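Local structure of RagB/SusD domain protein (Flavobacterium johnsoniae, 5J5U) at residues Y249-D254 with Y324-T329; E373-A378 with Y411-I416. The protein binds chitin as a SusD homolog and probably captures chitin chains at the outer membrane for uptake. All blocks are in the same frame, centred on the assembly; numbering follows the deposited sequence.

In the fold
Both interactions are buried, but interaction 2 lies deeper, with its centre about 11 Å from the centre of the chain against about 17 Å for interaction 1. In interaction 1 Ile252 is exposed, whereas Phe251, Leu325 and Lys326 are buried. There a helix meets a loop, and the methylenes of a lysine do much of the work. Interaction 2 joins two loops that border helices and rests on one edge-to-face aromatic pair. The two centres are about 12 Å apart and the contacts touch: Leu325 CD2 reaches Tyr375 CB at 3.6 Å, and Leu325 CD1 reaches Phe413 CZ at 3.8 Å. Leu325 thus links 324-329 to both segments of interaction 2. No hydrogen bond crosses either contact.

Interaction 1 (Y249-D254 with Y324-T329); sequences YGFISD and YLKLRT
Lys326 lays its aliphatic chain across the side chain of Phe251, the two running at about a right angle to each other. Lys326 comes from 324-329, Phe251 from helix 246-253, and their CA atoms are 6.1 Å apart. Starting at the backbone, Lys326 CB lies 4.1 Å from Phe251 CB. The next carbon makes the main touch: Lys326 CG is 3.6 Å from Phe251 CD2, and it is also near Phe251 CG. It comes to the ring obliquely. Lys326 CD lies alongside the CB-CG bond of Phe251, 4.0 Å from each atom. A bend at chi3 (-61°) turns CE away from the ring, and NZ makes a weak hydrogen bond to His256 ND1. The methylenes therefore pack against carbon while the ammonium group lies beyond them.

The other touches are smaller. The carbonyl O of Leu325 is 4.1 Å from Phe251 CD2. From the next residue, Ile252 CD1 rests 3.6 Å from the carbonyl O of Lys326. Ile252 CG1 stands anti to the carbonyl carbon (chi1 -67°). This rotamer brings both CG1 and CD1 of Ile252 to Lys326 O. Cutting Phe251 back to an alanine is likely to remove the ring that Lys326 CG and CD lie against and to open a gap beside the lysine chain.

The contact joins the last turn of helix 246-253 to the loop between strands 320-321 and 332-335. Ile321 of the first strand touches both Phe251 and Lys326, and Leu39 of helix 31-45 also packs on Phe251. Ser248 OG is hydrogen-bonded to Leu327 O, a second tie between this helix and the loop.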
loop_
_atom_site.group_PDB
_atom_site.type_symbol
_atom_site.label_atom_id
_atom_site.label_comp_id
_atom_site.label_asym_id
_atom_site.label_seq_id
_atom_site.Cartn_x
_atom_site.Cartn_y
_atom_site.Cartn_z
ATOM N N TYR A 249 -9.626 13.054 -0.113
ATOM C CA TYR A 249 -10.968 13.149 0.444
ATOM C C TYR A 249 -10.940 12.809 1.942
ATOM O O TYR A 249 -11.560 13.498 2.756
ATOM C CB TYR A 249 -11.934 12.225 -0.296
ATOM C CG TYR A 249 -13.257 12.056 0.407
ATOM C CD1 TYR A 249 -14.221 13.054 0.342
ATOM C CD2 TYR A 249 -13.545 10.903 1.130
ATOM C CE1 TYR A 249 -15.432 12.916 0.974
ATOM C CE2 TYR A 249 -14.759 10.755 1.779
ATOM C CZ TYR A 249 -15.699 11.771 1.690
ATOM O OH TYR A 249 -16.912 11.651 2.315
ATOM N N GLY A 250 -10.230 11.744 2.306
ATOM C CA GLY A 250 -10.100 11.423 3.723
ATOM C C GLY A 250 -9.374 12.522 4.508
ATOM O O GLY A 250 -9.830 12.947 5.558
ATOM N N PHE A 251 -8.236 12.974 3.985
ATOM C CA PHE A 251 -7.485 14.087 4.573
ATOM C C PHE A 251 -8.348 15.329 4.830
ATOM O O PHE A 251 -8.196 15.988 5.857
ATOM C CB PHE A 251 -6.306 14.459 3.670
ATOM C CG PHE A 251 -5.121 13.533 3.801
ATOM C CD1 PHE A 251 -4.753 13.025 5.042
ATOM C CD2 PHE A 251 -4.370 13.183 2.692
ATOM C CE1 PHE A 251 -3.654 12.175 5.162
ATOM C CE2 PHE A 251 -3.257 12.335 2.800
ATOM C CZ PHE A 251 -2.904 11.834 4.033
ATOM N N ILE A 252 -9.269 15.616 3.909
ATOM C CA ILE A 252 -10.136 16.803 3.963
ATOM C C ILE A 252 -11.335 16.576 4.893
ATOM O O ILE A 252 -11.754 17.485 5.593
ATOM C CB ILE A 252 -10.605 17.215 2.548
ATOM C CG1 ILE A 252 -9.409 17.711 1.737
ATOM C CG2 ILE A 252 -11.626 18.341 2.595
ATOM C CD1 ILE A 252 -9.638 17.776 0.232
ATOM N N SER A 253 -11.858 15.356 4.949
ATOM C CA SER A 253 -12.955 15.076 5.878
ATOM C C SER A 253 -12.462 14.968 7.330
ATOM O O SER A 253 -13.253 15.046 8.256
ATOM C CB SER A 253 -13.685 13.810 5.474
ATOM O OG SER A 253 -13.800 13.780 4.070
ATOM N N ASP A 254 -11.163 14.784 7.521
ATOM C CA ASP A 254 -10.567 14.888 8.853
ATOM C C ASP A 254 -10.250 16.345 9.204
ATOM O O ASP A 254 -9.570 16.624 10.208
ATOM C CB ASP A 254 -9.298 14.048 8.959
ATOM C CG ASP A 254 -9.589 12.563 9.005
ATOM O OD1 ASP A 254 -10.735 12.170 9.310
ATOM O OD2 ASP A 254 -8.656 11.779 8.754
ATOM N N TYR A 324 0.097 20.167 -0.950
ATOM C CA TYR A 324 -0.008 19.568 -2.284
ATOM C C TYR A 324 -0.281 18.053 -2.186
ATOM O O TYR A 324 -0.779 17.420 -3.135
ATOM C CB TYR A 324 1.264 19.862 -3.114
ATOM C CG TYR A 324 2.595 19.681 -2.377
ATOM C CD1 TYR A 324 3.256 20.770 -1.810
ATOM C CD2 TYR A 324 3.199 18.435 -2.277
ATOM C CE1 TYR A 324 4.464 20.617 -1.150
ATOM C CE2 TYR A 324 4.423 18.269 -1.617
ATOM C CZ TYR A 324 5.042 19.366 -1.060
ATOM O OH TYR A 324 6.236 19.210 -0.402
ATOM N N LEU A 325 0.030 17.482 -1.022
ATOM C CA LEU A 325 -0.241 16.067 -0.768
ATOM C C LEU A 325 -1.718 15.793 -0.461
ATOM O O LEU A 325 -2.129 14.646 -0.430
ATOM C CB LEU A 325 0.625 15.557 0.381
ATOM C CG LEU A 325 2.125 15.729 0.207
ATOM C CD1 LEU A 325 2.878 15.484 1.528
ATOM C CD2 LEU A 325 2.603 14.799 -0.886
ATOM N N LYS A 326 -2.514 16.833 -0.224
ATOM C CA LYS A 326 -3.864 16.608 0.289
ATOM C C LYS A 326 -4.971 17.146 -0.603
ATOM O O LYS A 326 -6.116 17.332 -0.152
ATOM C CB LYS A 326 -3.999 17.211 1.691
ATOM C CG LYS A 326 -3.069 16.565 2.681
ATOM C CD LYS A 326 -3.318 17.080 4.075
ATOM C CE LYS A 326 -3.076 18.573 4.158
ATOM N NZ LYS A 326 -3.192 19.024 5.570
ATOM N N LEU A 327 -4.625 17.360 -1.873
ATOM C CA LEU A 327 -5.543 17.983 -2.828
ATOM C C LEU A 327 -6.331 16.959 -3.614
ATOM O O LEU A 327 -5.842 15.869 -3.908
ATOM C CB LEU A 327 -4.773 18.868 -3.814
ATOM C CG LEU A 327 -4.065 20.076 -3.218
ATOM C CD1 LEU A 327 -3.130 20.726 -4.257
ATOM C CD2 LEU A 327 -5.112 21.037 -2.708
ATOM N N ARG A 328 -7.524 17.354 -4.024
ATOM C CA ARG A 328 -8.350 16.525 -4.877
ATOM C C ARG A 328 -7.601 16.181 -6.167
ATOM O O ARG A 328 -7.799 15.106 -6.727
ATOM C CB ARG A 328 -9.675 17.246 -5.149
ATOM C CG ARG A 328 -10.272 17.019 -6.514
ATOM C CD ARG A 328 -11.617 17.748 -6.700
ATOM N NE ARG A 328 -12.249 17.354 -7.964
ATOM C CZ ARG A 328 -12.084 17.991 -9.125
ATOM N NH1 ARG A 328 -11.342 19.094 -9.190
ATOM N NH2 ARG A 328 -12.686 17.544 -10.224
ATOM N N THR A 329 -6.666 17.040 -6.568
ATOM C CA THR A 329 -5.831 16.810 -7.758
ATOM C C THR A 329 -4.494 16.108 -7.455
ATOM O O THR A 329 -3.640 15.982 -8.332
ATOM C CB THR A 329 -5.483 18.123 -8.463
ATOM O OG1 THR A 329 -4.599 18.859 -7.615
ATOM C CG2 THR A 329 -6.730 18.952 -8.721
#

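Interaction 2 (E373-A378 with Y411-I416); sequences EVYGAA and YLFNSI
Tyr375 and Phe413 come from well-separated backbones, their CA atoms 11.2 Å apart, Tyr375 ending a 3-10 segment and Phe413 sitting in the type II beta turn from Tyr411 to Asn414. Only their side chains bridge the distance. The two rings form a T-shaped (edge-to-face) pair. The edge of Phe413 points to the face of Tyr375, with ring centroids 5.7 Å apart and planes at 85°. Phe413 CD2 does the touching, 4.1 Å from both CE2 and OH of Tyr375, at the phenol end of the ring. The side chains run past each other in opposite directions. In Phe413, CG lies anti to the carbonyl carbon (chi1 -49°), which sends the ring out from the turn toward the tyrosine. One face of Phe413 is covered by its neighbour Leu412, whose CG sits 3.9 Å above the ring centre. Leu279 of helix 276-279 and Tyr49 of strand 49-50 also touch Phe413.

The turn closes with a backbone hydrogen bond from Asn414 N to Tyr411 O. No hydrogen bond crosses the contact; the edge-to-face geometry is consistent with weakly positive ring hydrogens of Phe413 meeting the pi face of Tyr375, an attraction that would probably weaken if either ring turned.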
loop_
_atom_site.group_PDB
_atom_site.type_symbol
_atom_site.label_atom_id
_atom_site.label_comp_id
_atom_site.label_asym_id
_atom_site.label_seq_id
_atom_site.Cartn_x
_atom_site.Cartn_y
_atom_site.Cartn_z
ATOM N N GLU A 373 8.237 13.985 -6.210
ATOM C CA GLU A 373 8.183 15.170 -7.053
ATOM C C GLU A 373 6.840 15.290 -7.766
ATOM O O GLU A 373 6.287 16.379 -7.908
ATOM C CB GLU A 373 9.320 15.138 -8.066
ATOM C CG GLU A 373 10.703 15.227 -7.429
ATOM C CD GLU A 373 11.817 15.126 -8.451
ATOM O OE1 GLU A 373 11.534 15.241 -9.666
ATOM O OE2 GLU A 373 12.971 14.898 -8.042
ATOM N N VAL A 374 6.280 14.154 -8.158
ATOM C CA VAL A 374 5.041 14.172 -8.921
ATOM C C VAL A 374 3.895 14.724 -8.073
ATOM O O VAL A 374 2.880 15.142 -8.611
ATOM C CB VAL A 374 4.694 12.770 -9.455
ATOM C CG1 VAL A 374 4.378 11.816 -8.318
ATOM C CG2 VAL A 374 3.548 12.848 -10.449
ATOM N N TYR A 375 4.091 14.770 -6.754
ATOM C CA TYR A 375 3.098 15.320 -5.829
ATOM C C TYR A 375 3.157 16.843 -5.805
ATOM O O TYR A 375 2.345 17.484 -5.148
ATOM C CB TYR A 375 3.311 14.790 -4.406
ATOM C CG TYR A 375 3.071 13.317 -4.257
ATOM C CD1 TYR A 375 1.955 12.720 -4.814
ATOM C CD2 TYR A 375 3.975 12.514 -3.576
ATOM C CE1 TYR A 375 1.730 11.358 -4.685
ATOM C CE2 TYR A 375 3.759 11.152 -3.441
ATOM C CZ TYR A 375 2.634 10.581 -4.004
ATOM O OH TYR A 375 2.408 9.228 -3.885
ATOM N N GLY A 376 4.143 17.413 -6.489
ATOM C CA GLY A 376 4.320 18.849 -6.477
ATOM C C GLY A 376 5.371 19.299 -5.477
ATOM O O GLY A 376 5.486 20.491 -5.187
ATOM N N ALA A 377 6.149 18.352 -4.955
ATOM C CA ALA A 377 7.220 18.696 -4.017
ATOM C C ALA A 377 8.468 19.202 -4.749
ATOM O O ALA A 377 8.812 18.732 -5.835
ATOM C CB ALA A 377 7.568 17.503 -3.138
ATOM N N ALA A 378 9.139 20.169 -4.141
ATOM C CA ALA A 378 10.371 20.698 -4.697
ATOM C C ALA A 378 11.386 19.580 -4.754
ATOM O O ALA A 378 11.699 18.982 -3.724
ATOM C CB ALA A 378 10.882 21.850 -3.864
ATOM N N TYR A 411 5.913 3.279 0.939
ATOM C CA TYR A 411 4.484 2.978 0.920
ATOM C C TYR A 411 3.628 4.015 1.600
ATOM O O TYR A 411 2.449 3.764 1.859
ATOM C CB TYR A 411 4.207 1.637 1.586
ATOM C CG TYR A 411 4.614 0.429 0.782
ATOM C CD1 TYR A 411 4.347 0.340 -0.583
ATOM C CD2 TYR A 411 5.291 -0.608 1.381
ATOM C CE1 TYR A 411 4.737 -0.774 -1.323
ATOM C CE2 TYR A 411 5.668 -1.725 0.668
ATOM C CZ TYR A 411 5.399 -1.807 -0.679
ATOM O OH TYR A 411 5.798 -2.938 -1.366
ATOM N N LEU A 412 4.204 5.172 1.912
ATOM C CA LEU A 412 3.413 6.262 2.480
ATOM C C LEU A 412 2.323 6.662 1.487
ATOM O O LEU A 412 2.568 6.641 0.283
ATOM C CB LEU A 412 4.309 7.448 2.831
ATOM C CG LEU A 412 3.675 8.525 3.703
ATOM C CD1 LEU A 412 3.273 7.913 5.022
ATOM C CD2 LEU A 412 4.656 9.725 3.906
ATOM N N PHE A 413 1.124 6.965 1.993
ATOM C CA PHE A 413 -0.076 7.207 1.180
ATOM C C PHE A 413 -0.620 5.940 0.497
ATOM O O PHE A 413 -1.692 5.979 -0.111
ATOM C CB PHE A 413 0.177 8.294 0.123
ATOM C CG PHE A 413 0.817 9.530 0.684
ATOM C CD1 PHE A 413 0.318 10.119 1.830
ATOM C CD2 PHE A 413 1.959 10.069 0.098
ATOM C CE1 PHE A 413 0.920 11.243 2.368
ATOM C CE2 PHE A 413 2.561 11.191 0.626
ATOM C CZ PHE A 413 2.041 11.785 1.754
ATOM N N ASN A 414 0.103 4.827 0.622
ATOM C CA ASN A 414 -0.400 3.503 0.241
ATOM C C ASN A 414 -0.248 2.572 1.443
ATOM O O ASN A 414 0.534 1.623 1.422
ATOM C CB ASN A 414 0.340 2.921 -0.973
ATOM C CG ASN A 414 -0.441 1.792 -1.635
ATOM O OD1 ASN A 414 -1.415 1.276 -1.069
ATOM N ND2 ASN A 414 -0.001 1.375 -2.812
ATOM N N SER A 415 -0.980 2.897 2.503
ATOM C CA SER A 415 -0.759 2.288 3.797
ATOM C C SER A 415 -1.150 0.820 3.863
ATOM O O SER A 415 -0.666 0.111 4.746
ATOM C CB SER A 415 -1.503 3.063 4.889
ATOM O OG SER A 415 -0.949 4.354 5.030
ATOM N N ILE A 416 -2.019 0.371 2.962
ATOM C CA ILE A 416 -2.387 -1.035 2.916
ATOM C C ILE A 416 -1.121 -1.893 2.705
ATOM O O ILE A 416 -0.926 -2.901 3.403
ATOM C CB ILE A 416 -3.419 -1.309 1.815
ATOM C CG1 ILE A 416 -4.764 -0.693 2.180
ATOM C CG2 ILE A 416 -3.602 -2.827 1.578
ATOM C CD1 ILE A 416 -5.827 -0.885 1.095
#